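Local coordinates for glycoside hydrolase YxiA (Bacillus licheniformis, PDB 3LV4), which probably hydrolyses alpha-1,5-linked L-arabinan as a calcium-binding family 43 glycoside hydrolase with a catalytic beta-propeller and a C-terminal lipocalin-like domain, at residues 134-137 with 141-144; 161-166 with 186-191; 278-283 with 437-442. All coordinates share one frame; numbering follows the deposited sequence.

Contact 1. Residues 134-137 with 141-144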
ATOM      1  N   ASP A 134       1.899 -20.907  17.557  1.00 11.11           N
ATOM      2  CA  ASP A 134       3.165 -21.602  17.294  1.00 11.59           C
ATOM      3  C   ASP A 134       3.587 -22.508  18.452  1.00 11.26           C
ATOM      4  O   ASP A 134       4.654 -23.132  18.415  1.00 11.69           O
ATOM      5  CB  ASP A 134       4.282 -20.650  16.835  1.00 13.96           C
ATOM      6  CG  ASP A 134       4.975 -19.926  17.980  1.00 14.12           C
ATOM      7  OD1 ASP A 134       4.661 -20.170  19.162  1.00 13.08           O
ATOM      8  OD2 ASP A 134       5.863 -19.095  17.680  1.00 15.48           O
ATOM      9  N   GLY A 135       2.724 -22.592  19.464  1.00 10.61           N
ATOM     10  CA  GLY A 135       2.941 -23.482  20.594  1.00 11.36           C
ATOM     11  C   GLY A 135       3.606 -22.809  21.779  1.00  9.92           C
ATOM     12  O   GLY A 135       3.456 -23.264  22.917  1.00 10.76           O
ATOM     13  N   THR A 136       4.362 -21.737  21.528  1.00  9.62           N
ATOM     14  CA  THR A 136       4.937 -20.970  22.631  1.00 10.33           C
ATOM     15  C   THR A 136       3.897 -19.978  23.164  1.00  9.51           C
ATOM     16  O   THR A 136       2.952 -19.629  22.454  1.00 11.53           O
ATOM     17  CB  THR A 136       6.233 -20.234  22.217  1.00 10.25           C
ATOM     18  OG1 THR A 136       5.929 -19.219  21.251  1.00 11.40           O
ATOM     19  CG2 THR A 136       7.222 -21.208  21.609  1.00 13.41           C
ATOM     20  N   PRO A 137       4.043 -19.541  24.424  1.00 11.41           N
ATOM     21  CA  PRO A 137       3.088 -18.556  24.952  1.00 11.58           C
ATOM     22  C   PRO A 137       3.056 -17.288  24.105  1.00 11.23           C
ATOM     23  O   PRO A 137       4.112 -16.819  23.652  1.00 10.92           O
ATOM     24  CB  PRO A 137       3.632 -18.260  26.352  1.00 13.04           C
ATOM     25  CG  PRO A 137       4.313 -19.539  26.738  1.00 15.10           C
ATOM     26  CD  PRO A 137       4.959 -20.033  25.469  1.00 13.25           C
ATOM     27  N   THR A 141       5.809  -9.128  21.237  1.00  8.34           N
ATOM     28  CA  THR A 141       7.093  -8.649  20.720  1.00  9.65           C
ATOM     29  C   THR A 141       7.609  -9.552  19.604  1.00 10.29           C
ATOM     30  O   THR A 141       8.430  -9.122  18.795  1.00 11.74           O
ATOM     31  CB  THR A 141       8.202  -8.526  21.797  1.00 11.91           C
ATOM     32  OG1 THR A 141       8.545  -9.828  22.300  1.00 11.82           O
ATOM     33  CG2 THR A 141       7.761  -7.613  22.936  1.00 13.52           C
ATOM     34  N   LYS A 142       7.129 -10.798  19.552  1.00 10.87           N
ATOM     35  CA  LYS A 142       7.655 -11.763  18.577  1.00 11.95           C
ATOM     36  C   LYS A 142       6.579 -12.431  17.717  1.00 11.52           C
ATOM     37  O   LYS A 142       6.883 -12.983  16.652  1.00 10.25           O
ATOM     38  CB  LYS A 142       8.503 -12.835  19.274  1.00 14.83           C
ATOM     39  CG  LYS A 142       7.748 -13.673  20.291  1.00 18.02           C
ATOM     40  CD  LYS A 142       8.579 -14.870  20.733  1.00 22.25           C
ATOM     41  CE  LYS A 142       7.759 -15.829  21.591  1.00 23.57           C
ATOM     42  NZ  LYS A 142       8.369 -17.199  21.714  1.00 20.37           N
ATOM     43  N   HIS A 143       5.333 -12.383  18.189  1.00 10.80           N
ATOM     44  CA  HIS A 143       4.202 -12.923  17.448  1.00  9.06           C
ATOM     45  C   HIS A 143       3.393 -11.809  16.811  1.00  7.74           C
ATOM     46  O   HIS A 143       3.311 -10.711  17.346  1.00  8.60           O
ATOM     47  CB  HIS A 143       3.292 -13.760  18.360  1.00 10.68           C
ATOM     48  CG  HIS A 143       3.959 -14.975  18.924  1.00 10.22           C
ATOM     49  ND1 HIS A 143       3.892 -15.316  20.259  1.00  9.97           N
ATOM     50  CD2 HIS A 143       4.728 -15.922  18.333  1.00  9.89           C
ATOM     51  CE1 HIS A 143       4.582 -16.421  20.465  1.00 10.33           C
ATOM     52  NE2 HIS A 143       5.098 -16.811  19.308  1.00 10.59           N
ATOM     53  N   PRO A 144       2.781 -12.097  15.659  1.00  9.34           N
ATOM     54  CA  PRO A 144       2.026 -11.068  14.938  1.00  7.93           C
ATOM     55  C   PRO A 144       0.704 -10.749  15.620  1.00  8.70           C
ATOM     56  O   PRO A 144       0.251 -11.504  16.483  1.00  8.31           O
ATOM     57  CB  PRO A 144       1.755 -11.735  13.581  1.00  7.06           C
ATOM     58  CG  PRO A 144       1.677 -13.198  13.915  1.00  7.96           C
ATOM     59  CD  PRO A 144       2.753 -13.397  14.965  1.00  9.76           C
TER
HETATM   60  O   HOH W   1       8.294 -18.776  19.051  1.00 28.05           O

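Contact 2. Residues 161-166 with 186-191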
HETATM    1  N   MSE A 161      -0.253 -16.247   1.967  1.00  8.38           N
HETATM    2  CA  MSE A 161      -0.883 -15.116   2.651  1.00  8.14           C
HETATM    3  C   MSE A 161       0.143 -14.386   3.513  1.00 10.04           C
HETATM    4  O   MSE A 161       0.709 -14.971   4.441  1.00 10.48           O
HETATM    5  CB  MSE A 161      -2.053 -15.560   3.525  1.00  9.33           C
HETATM    6  CG  MSE A 161      -2.713 -14.383   4.246  1.00 12.15           C
HETATM    7 SE   MSE A 161      -4.116 -14.949   5.513  1.00 20.54          SE
HETATM    8  CE  MSE A 161      -2.950 -15.744   6.872  1.00 16.78           C
ATOM      9  N   VAL A 162       0.379 -13.115   3.203  1.00  7.90           N
ATOM     10  CA  VAL A 162       1.207 -12.260   4.049  1.00  7.97           C
ATOM     11  C   VAL A 162       0.268 -11.426   4.932  1.00  9.43           C
ATOM     12  O   VAL A 162      -0.819 -11.049   4.498  1.00  9.70           O
ATOM     13  CB  VAL A 162       2.112 -11.351   3.189  1.00  6.30           C
ATOM     14  CG1 VAL A 162       1.269 -10.394   2.317  1.00  7.23           C
ATOM     15  CG2 VAL A 162       3.120 -10.576   4.062  1.00  8.11           C
ATOM     16  N   TYR A 163       0.664 -11.147   6.174  1.00  8.93           N
ATOM     17  CA  TYR A 163      -0.250 -10.476   7.098  1.00  7.41           C
ATOM     18  C   TYR A 163       0.511  -9.903   8.290  1.00  7.62           C
ATOM     19  O   TYR A 163       1.719 -10.130   8.434  1.00  8.95           O
ATOM     20  CB  TYR A 163      -1.326 -11.461   7.591  1.00  7.60           C
ATOM     21  CG  TYR A 163      -0.772 -12.482   8.557  1.00  7.07           C
ATOM     22  CD1 TYR A 163      -0.006 -13.554   8.101  1.00  7.91           C
ATOM     23  CD2 TYR A 163      -0.987 -12.359   9.924  1.00  7.97           C
ATOM     24  CE1 TYR A 163       0.531 -14.480   8.989  1.00  8.37           C
ATOM     25  CE2 TYR A 163      -0.457 -13.273  10.810  1.00  8.54           C
ATOM     26  CZ  TYR A 163       0.292 -14.334  10.340  1.00  9.87           C
ATOM     27  OH  TYR A 163       0.810 -15.240  11.227  1.00  9.38           O
ATOM     28  N   GLY A 164      -0.200  -9.177   9.150  1.00  6.75           N
ATOM     29  CA  GLY A 164       0.377  -8.650  10.371  1.00  5.49           C
ATOM     30  C   GLY A 164       0.205  -7.144  10.503  1.00  8.47           C
ATOM     31  O   GLY A 164      -0.030  -6.439   9.519  1.00  8.54           O
ATOM     32  N   SER A 165       0.308  -6.659  11.735  1.00  8.34           N
ATOM     33  CA  SER A 165       0.306  -5.233  12.013  1.00  7.49           C
ATOM     34  C   SER A 165       0.982  -5.014  13.349  1.00  7.64           C
ATOM     35  O   SER A 165       0.539  -5.563  14.360  1.00  9.31           O
ATOM     36  CB  SER A 165      -1.112  -4.693  12.136  1.00  7.92           C
ATOM     37  OG  SER A 165      -1.064  -3.407  12.739  1.00  7.90           O
ATOM     38  N   TYR A 166       2.037  -4.203  13.352  1.00  7.45           N
ATOM     39  CA  TYR A 166       2.750  -3.866  14.581  1.00  7.86           C
ATOM     40  C   TYR A 166       3.131  -5.164  15.288  1.00  8.65           C
ATOM     41  O   TYR A 166       3.527  -6.127  14.637  1.00  9.41           O
ATOM     42  CB  TYR A 166       1.888  -2.996  15.507  1.00  8.94           C
ATOM     43  CG  TYR A 166       1.601  -1.572  15.037  1.00  9.18           C
ATOM     44  CD1 TYR A 166       1.387  -1.269  13.692  1.00 11.06           C
ATOM     45  CD2 TYR A 166       1.500  -0.531  15.962  1.00 10.16           C
ATOM     46  CE1 TYR A 166       1.108   0.043  13.281  1.00 10.49           C
ATOM     47  CE2 TYR A 166       1.220   0.771  15.563  1.00 11.58           C
ATOM     48  CZ  TYR A 166       1.022   1.054  14.226  1.00 12.25           C
ATOM     49  OH  TYR A 166       0.733   2.359  13.854  1.00 13.47           O
ATOM     50  N   GLN A 186       2.787 -24.827  10.343  1.00 12.56           N
ATOM     51  CA  GLN A 186       3.511 -23.570  10.133  1.00 12.39           C
ATOM     52  C   GLN A 186       3.495 -22.578  11.295  1.00 11.03           C
ATOM     53  O   GLN A 186       4.270 -21.621  11.291  1.00 11.17           O
ATOM     54  CB  GLN A 186       2.966 -22.855   8.903  1.00 13.79           C
ATOM     55  CG  GLN A 186       3.054 -23.639   7.624  1.00 13.55           C
ATOM     56  CD  GLN A 186       2.561 -22.805   6.469  1.00 12.71           C
ATOM     57  OE1 GLN A 186       3.296 -21.985   5.930  1.00 12.27           O
ATOM     58  NE2 GLN A 186       1.300 -22.977   6.112  1.00 12.56           N
ATOM     59  N   GLY A 187       2.619 -22.780  12.274  1.00 10.25           N
ATOM     60  CA  GLY A 187       2.439 -21.774  13.314  1.00 11.47           C
ATOM     61  C   GLY A 187       2.010 -20.441  12.715  1.00 11.47           C
ATOM     62  O   GLY A 187       1.045 -20.389  11.958  1.00 12.32           O
ATOM     63  N   TYR A 188       2.723 -19.362  13.034  1.00  9.43           N
ATOM     64  CA  TYR A 188       2.394 -18.062  12.455  1.00  9.43           C
ATOM     65  C   TYR A 188       3.065 -17.833  11.103  1.00 10.49           C
ATOM     66  O   TYR A 188       2.836 -16.802  10.457  1.00  9.98           O
ATOM     67  CB  TYR A 188       2.743 -16.915  13.418  1.00  8.98           C
ATOM     68  CG  TYR A 188       1.816 -16.860  14.615  1.00  8.14           C
ATOM     69  CD1 TYR A 188       0.480 -16.495  14.461  1.00  7.77           C
ATOM     70  CD2 TYR A 188       2.269 -17.169  15.895  1.00  7.85           C
ATOM     71  CE1 TYR A 188      -0.375 -16.444  15.543  1.00  7.76           C
ATOM     72  CE2 TYR A 188       1.419 -17.122  16.984  1.00  8.26           C
ATOM     73  CZ  TYR A 188       0.095 -16.760  16.798  1.00  9.61           C
ATOM     74  OH  TYR A 188      -0.768 -16.715  17.870  1.00 10.31           O
ATOM     75  N   GLY A 189       3.888 -18.789  10.682  1.00 10.00           N
ATOM     76  CA  GLY A 189       4.603 -18.677   9.421  1.00  9.76           C
ATOM     77  C   GLY A 189       5.973 -18.038   9.545  1.00 11.90           C
ATOM     78  O   GLY A 189       6.580 -18.044  10.621  1.00 12.84           O
ATOM     79  N   LYS A 190       6.464 -17.487   8.437  1.00 10.43           N
ATOM     80  CA  LYS A 190       7.826 -16.971   8.365  1.00 11.76           C
ATOM     81  C   LYS A 190       7.811 -15.449   8.424  1.00 11.27           C
ATOM     82  O   LYS A 190       7.028 -14.805   7.716  1.00 11.48           O
ATOM     83  CB  LYS A 190       8.483 -17.437   7.059  1.00 16.43           C
ATOM     84  CG  LYS A 190       9.809 -16.774   6.738  1.00 21.90           C
ATOM     85  CD  LYS A 190      10.292 -17.106   5.319  1.00 24.91           C
ATOM     86  CE  LYS A 190      11.766 -16.746   5.166  1.00 27.94           C
ATOM     87  NZ  LYS A 190      12.285 -17.016   3.787  1.00 30.78           N
ATOM     88  N   LYS A 191       8.658 -14.871   9.272  1.00  9.91           N
ATOM     89  CA  LYS A 191       8.708 -13.417   9.389  1.00  9.03           C
ATOM     90  C   LYS A 191       9.442 -12.798   8.196  1.00 10.46           C
ATOM     91  O   LYS A 191      10.452 -13.335   7.740  1.00 10.83           O
ATOM     92  CB  LYS A 191       9.363 -12.989  10.712  1.00 11.78           C
ATOM     93  CG  LYS A 191       9.281 -11.480  10.960  1.00 13.10           C
ATOM     94  CD  LYS A 191       9.637 -11.086  12.390  1.00 15.84           C
ATOM     95  CE  LYS A 191      11.136 -11.156  12.645  1.00 17.53           C
ATOM     96  NZ  LYS A 191      11.520 -10.571  13.969  1.00 19.39           N
TER

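Contact 3. Residues 278-283 with 437-442. With CA (calcium ion), chain D.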
ATOM      1  N   PHE A 278       2.083  15.650   1.782  1.00  8.14           N
ATOM      2  CA  PHE A 278       2.572  16.676   0.867  1.00  8.76           C
ATOM      3  C   PHE A 278       1.443  17.564   0.382  1.00  8.59           C
ATOM      4  O   PHE A 278       0.269  17.206   0.474  1.00  8.68           O
ATOM      5  CB  PHE A 278       3.203  16.027  -0.360  1.00  7.49           C
ATOM      6  CG  PHE A 278       2.197  15.395  -1.272  1.00  8.76           C
ATOM      7  CD1 PHE A 278       1.612  16.132  -2.289  1.00  8.36           C
ATOM      8  CD2 PHE A 278       1.803  14.072  -1.092  1.00  9.53           C
ATOM      9  CE1 PHE A 278       0.656  15.557  -3.118  1.00  8.57           C
ATOM     10  CE2 PHE A 278       0.852  13.490  -1.927  1.00  8.82           C
ATOM     11  CZ  PHE A 278       0.280  14.235  -2.934  1.00  9.94           C
ATOM     12  N   SER A 279       1.814  18.712  -0.170  1.00  8.62           N
ATOM     13  CA  SER A 279       0.854  19.599  -0.804  1.00  9.60           C
ATOM     14  C   SER A 279       1.570  20.372  -1.903  1.00 10.54           C
ATOM     15  O   SER A 279       2.542  21.084  -1.637  1.00 11.09           O
ATOM     16  CB  SER A 279       0.244  20.551   0.219  1.00 10.11           C
ATOM     17  OG  SER A 279      -0.778  21.328  -0.381  1.00 13.74           O
ATOM     18  N   PHE A 280       1.123  20.195  -3.140  1.00  9.01           N
ATOM     19  CA  PHE A 280       1.659  20.971  -4.250  1.00  8.06           C
ATOM     20  C   PHE A 280       1.067  22.372  -4.200  1.00 10.13           C
ATOM     21  O   PHE A 280      -0.151  22.545  -4.296  1.00 10.81           O
ATOM     22  CB  PHE A 280       1.289  20.337  -5.588  1.00  8.89           C
ATOM     23  CG  PHE A 280       2.150  19.160  -5.975  1.00  8.64           C
ATOM     24  CD1 PHE A 280       3.471  19.350  -6.368  1.00  8.93           C
ATOM     25  CD2 PHE A 280       1.626  17.870  -5.993  1.00  8.95           C
ATOM     26  CE1 PHE A 280       4.265  18.276  -6.747  1.00 10.17           C
ATOM     27  CE2 PHE A 280       2.421  16.782  -6.374  1.00  9.83           C
ATOM     28  CZ  PHE A 280       3.744  16.992  -6.758  1.00 11.08           C
ATOM     29  N   ASN A 281       1.924  23.373  -4.051  1.00 10.26           N
ATOM     30  CA  ASN A 281       1.460  24.758  -4.013  1.00 13.64           C
ATOM     31  C   ASN A 281       0.445  25.026  -2.916  1.00 12.16           C
ATOM     32  O   ASN A 281      -0.402  25.916  -3.045  1.00 14.54           O
ATOM     33  CB  ASN A 281       0.873  25.154  -5.359  1.00 16.91           C
ATOM     34  CG  ASN A 281       1.858  25.893  -6.192  1.00 22.45           C
ATOM     35  OD1 ASN A 281       2.580  26.743  -5.677  1.00 20.67           O
ATOM     36  ND2 ASN A 281       1.920  25.573  -7.479  1.00 24.79           N
ATOM     37  N   ASN A 282       0.538  24.252  -1.839  1.00 12.88           N
ATOM     38  CA  ASN A 282      -0.391  24.375  -0.721  1.00 11.83           C
ATOM     39  C   ASN A 282      -1.846  24.224  -1.145  1.00 12.65           C
ATOM     40  O   ASN A 282      -2.749  24.700  -0.460  1.00 12.83           O
ATOM     41  CB  ASN A 282      -0.193  25.700   0.023  1.00 11.47           C
ATOM     42  CG  ASN A 282      -0.913  25.732   1.363  1.00 11.74           C
ATOM     43  OD1 ASN A 282      -0.857  24.764   2.127  1.00 13.59           O
ATOM     44  ND2 ASN A 282      -1.600  26.840   1.651  1.00 11.32           N
ATOM     45  N   LYS A 283      -2.075  23.561  -2.276  1.00 13.26           N
ATOM     46  CA  LYS A 283      -3.437  23.319  -2.736  1.00 13.38           C
ATOM     47  C   LYS A 283      -3.767  21.845  -2.570  1.00 15.03           C
ATOM     48  O   LYS A 283      -3.114  20.970  -3.148  1.00 13.89           O
ATOM     49  CB  LYS A 283      -3.625  23.761  -4.183  1.00 19.71           C
ATOM     50  CG  LYS A 283      -3.453  25.270  -4.342  1.00 27.54           C
ATOM     51  CD  LYS A 283      -3.407  25.706  -5.803  1.00 32.55           C
ATOM     52  CE  LYS A 283      -3.231  27.217  -5.888  1.00 37.18           C
ATOM     53  NZ  LYS A 283      -3.232  27.707  -7.295  1.00 41.12           N
ATOM     54  N   ALA A 437      11.983   9.535  -2.201  1.00  8.54           N
ATOM     55  CA  ALA A 437      11.310   9.878  -3.453  1.00  9.39           C
ATOM     56  C   ALA A 437      11.254  11.375  -3.696  1.00  9.63           C
ATOM     57  O   ALA A 437      11.026  12.156  -2.772  1.00 10.81           O
ATOM     58  CB  ALA A 437       9.890   9.325  -3.443  1.00 10.53           C
ATOM     59  N   VAL A 438      11.430  11.774  -4.951  1.00  8.51           N
ATOM     60  CA  VAL A 438      11.162  13.152  -5.351  1.00  8.59           C
ATOM     61  C   VAL A 438      10.085  13.165  -6.438  1.00  7.98           C
ATOM     62  O   VAL A 438      10.075  12.303  -7.324  1.00  8.90           O
ATOM     63  CB  VAL A 438      12.442  13.881  -5.835  1.00  8.22           C
ATOM     64  CG1 VAL A 438      13.455  13.960  -4.694  1.00  8.65           C
ATOM     65  CG2 VAL A 438      13.048  13.181  -7.054  1.00  9.43           C
ATOM     66  N   TRP A 439       9.169  14.126  -6.352  1.00  8.84           N
ATOM     67  CA  TRP A 439       8.119  14.292  -7.352  1.00  7.52           C
ATOM     68  C   TRP A 439       8.210  15.685  -7.919  1.00 10.07           C
ATOM     69  O   TRP A 439       8.425  16.644  -7.179  1.00 10.99           O
ATOM     70  CB  TRP A 439       6.734  14.205  -6.713  1.00  6.68           C
ATOM     71  CG  TRP A 439       6.271  12.853  -6.293  1.00  7.64           C
ATOM     72  CD1 TRP A 439       6.931  11.659  -6.421  1.00  9.42           C
ATOM     73  CD2 TRP A 439       5.013  12.557  -5.691  1.00  8.51           C
ATOM     74  NE1 TRP A 439       6.152  10.636  -5.920  1.00  8.16           N
ATOM     75  CE2 TRP A 439       4.971  11.165  -5.469  1.00  8.19           C
ATOM     76  CE3 TRP A 439       3.921  13.341  -5.299  1.00  9.24           C
ATOM     77  CZ2 TRP A 439       3.869  10.540  -4.884  1.00  9.05           C
ATOM     78  CZ3 TRP A 439       2.832  12.719  -4.716  1.00  8.22           C
ATOM     79  CH2 TRP A 439       2.814  11.331  -4.517  1.00  8.80           C
ATOM     80  N   GLY A 440       7.998  15.808  -9.222  1.00  9.74           N
ATOM     81  CA  GLY A 440       7.921  17.115  -9.848  1.00  8.18           C
ATOM     82  C   GLY A 440       6.611  17.233 -10.601  1.00  8.77           C
ATOM     83  O   GLY A 440       6.146  16.261 -11.214  1.00 10.05           O
ATOM     84  N   SER A 441       6.007  18.415 -10.546  1.00  9.41           N
ATOM     85  CA  SER A 441       4.808  18.698 -11.333  1.00  9.93           C
ATOM     86  C   SER A 441       4.984  20.077 -11.949  1.00  9.22           C
ATOM     87  O   SER A 441       5.245  21.048 -11.240  1.00 10.42           O
ATOM     88  CB  SER A 441       3.552  18.641 -10.456  1.00 10.58           C
ATOM     89  OG  SER A 441       2.371  18.697 -11.236  1.00 11.14           O
ATOM     90  N   SER A 442       4.854  20.161 -13.268  1.00  9.40           N
ATOM     91  CA  SER A 442       5.283  21.361 -13.989  1.00 11.00           C
ATOM     92  C   SER A 442       4.377  22.558 -13.744  1.00 10.73           C
ATOM     93  O   SER A 442       3.166  22.408 -13.549  1.00 12.72           O
ATOM     94  CB  SER A 442       5.361  21.091 -15.498  1.00 11.23           C
ATOM     95  OG  SER A 442       4.065  20.855 -16.032  1.00 13.80           O
TER
HETATM   96 CA    CA D 504       4.521  27.912  -6.363  1.00 17.73          CA
HETATM   97  O   HOH W   2       2.978  28.495  -8.479  1.00 31.36           O
HETATM   98  O   HOH W   3       5.039  29.866  -4.409  1.00 40.55           O
HETATM   99  O   HOH W   4       5.649  26.688  -4.493  1.00 13.92           O

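Contact 1. Residues 134-137 with 141-144
An Asx turn at Asp134-Thr136 receives the imidazole of His143, the two lying in one surface loop between blades of the family 43 propeller. OD1 of Asp134 faces inward in the turn, taking the backbone N of Thr136 at 2.9 Å and the OG1 hydroxyl of the same threonine at 2.6 Å, the latter on its syn lone pair. These two bonds fix the carboxylate and leave OD2 for the histidine. His143 NE2 donates to Asp134 OD2 over 2.9 Å, but the bond is bent (136°); the oxygen is met from above the carboxylate plane and lies somewhat out of the imidazole plane, the two planes standing nearly perpendicular. At the ring edge, CE1 of His143 lies 3.2 Å from Pro137 O. Lys142, extended beyond CG, sends NZ to Thr136 OG1 at 3.2 Å, while a water accepts from NZ and donates to Asp134 OD2. Opposite charges are thus linked through solvent instead of by direct contact. With ND1 of His143 bonded to Asp139 N, a neutral imidazole is plausible. The loop runs from strand 118-126 to strand 150-153, and inward the His143 ring meets Tyr188, which precedes strand 190-193.

Contact 2. Residues 161-166 with 186-191
The Tyr163 and Tyr188 side chains cross at about a right angle, and the hydroxyl of Tyr163, not its ring, touches the root and ring edge of Tyr188. Tyr163 has two carbonyl oxygens at its edge, close to the ring plane: Met161 O from its own strand and Tyr188 O from the opposing turn. Tyr188 has Tyr163 OH at its edge, 3.5 Å from CD1, while the Pro144 ring lies over one of its faces, its CG also 3.5 Å from CD1. Leu124 of strand 118-126 packs on both tyrosines.

The polar core of the contact is one bond, in which Tyr163 OH donates to Tyr188 O over 2.7 Å. The hydroxyl oxygen lies in the plane of the Tyr188 carbonyl, on a lone pair of Tyr188 O, at a C=O...donor angle of 118°. Tyr163 OH also comes to 3.4 Å from Tyr188 CB, so the hydroxyl sits in the corner between that carbonyl and the start of the side chain. The Tyr163 ring turns to the turn although its CB does not point there: CG lies between the backbone N and carbonyl carbon (chi1 72°), which brings the far end of the phenol across. The acceptor belongs to a type II' turn closed by Gly189 N to Gln186 O at 2.9 Å, with Gly187 at the positive-phi corner. Tyr188 OH points off to Lys125 O and Asn133 N, so its polar end is satisfied in a buried setting.

Nearby, Ser165 OG bonds Glu201, the predicted proton donor, and the side chain of Tyr163 is about 6 Å from that of Asp148, predicted to tune that acid. The arrangement belongs to a four-stranded antiparallel propeller blade, where the turn entering outermost strand 190-193 is tied to strand 159-163 beside the probable active site.

Contact 3. Residues 278-283 with 437-442
Trp439, on a strand of the C-terminal lipocalin-like domain, reaches across to the end of strand 272-280 and touches two phenylalanines in succession. Its CB starts the contact, 4.1 Å from Phe280 CZ. With chi2 near 0° (-1°), CD1 is turned back toward the tryptophan's own backbone and the benzo edge leads outward. CE3 then lies 3.9 Å from Phe280 CE2, and the next atom, CZ3, goes on to Phe278, where it meets CZ at 3.5 Å over one face of the ring, offset toward the rim. CH2 follows at 3.9 Å from Phe278 CE2. The result is a T-shaped pair, with the tryptophan edge against the Phe278 face, centroids 4.9 Å apart and planes at 72°.

Further along strand 437-442, Ser441 CB lies over one face of Phe280 in a CH-pi contact, 4.2 Å from the ring centroid, while its OG turns to His338 NE2. No hydrogen bond joins the two segments. Their strands run nearly parallel, at 21°, with axes 9.8 Å apart, a spacing filled by side chains. Strand 355-363 flanks the contact: its Val360 touches both phenylalanines, and its His362 makes a further edge-to-face pair with Trp439.

Beyond Phe280 the chain reverses in a type I' turn, Phe280 to Lys283, closed by the backbone bond from Lys283 N to Phe280 O. This turn presents Asn281 to a calcium ion, whose other protein ligands, Glu358 and Glu375, come from strands 355-363 and 371-378. Aromatic packing and metal site therefore lie side by side where the family 43 part of the chain meets its C-terminal lipocalin-like part. Three waters complete the coordination, and the side-chain amide oxygen of Asn281, OD1, binds the calcium at 2.4 Å.

Contacts 1 and 2 belong to the same region of the propeller and touch: Pro144 CG packs 3.5 Å from Tyr163 OH, joining the loop of 141-144 to the blade. Contact 1 is mostly at the surface, polar and partly water-mediated, with only its histidine buried, whereas contact 2 is buried and rests on a single directed hydrogen bond between two tyrosines close to the probable catalytic residues. Contact 3 lies on the opposite side of the chain's centre, its centre about 43 Å from that of contact 1. Also mainly buried, it has no hydrogen bond between its segments, relying on aromatic packing between strands, with a hydrated calcium site at its edge, where contact 1 has a bridging water.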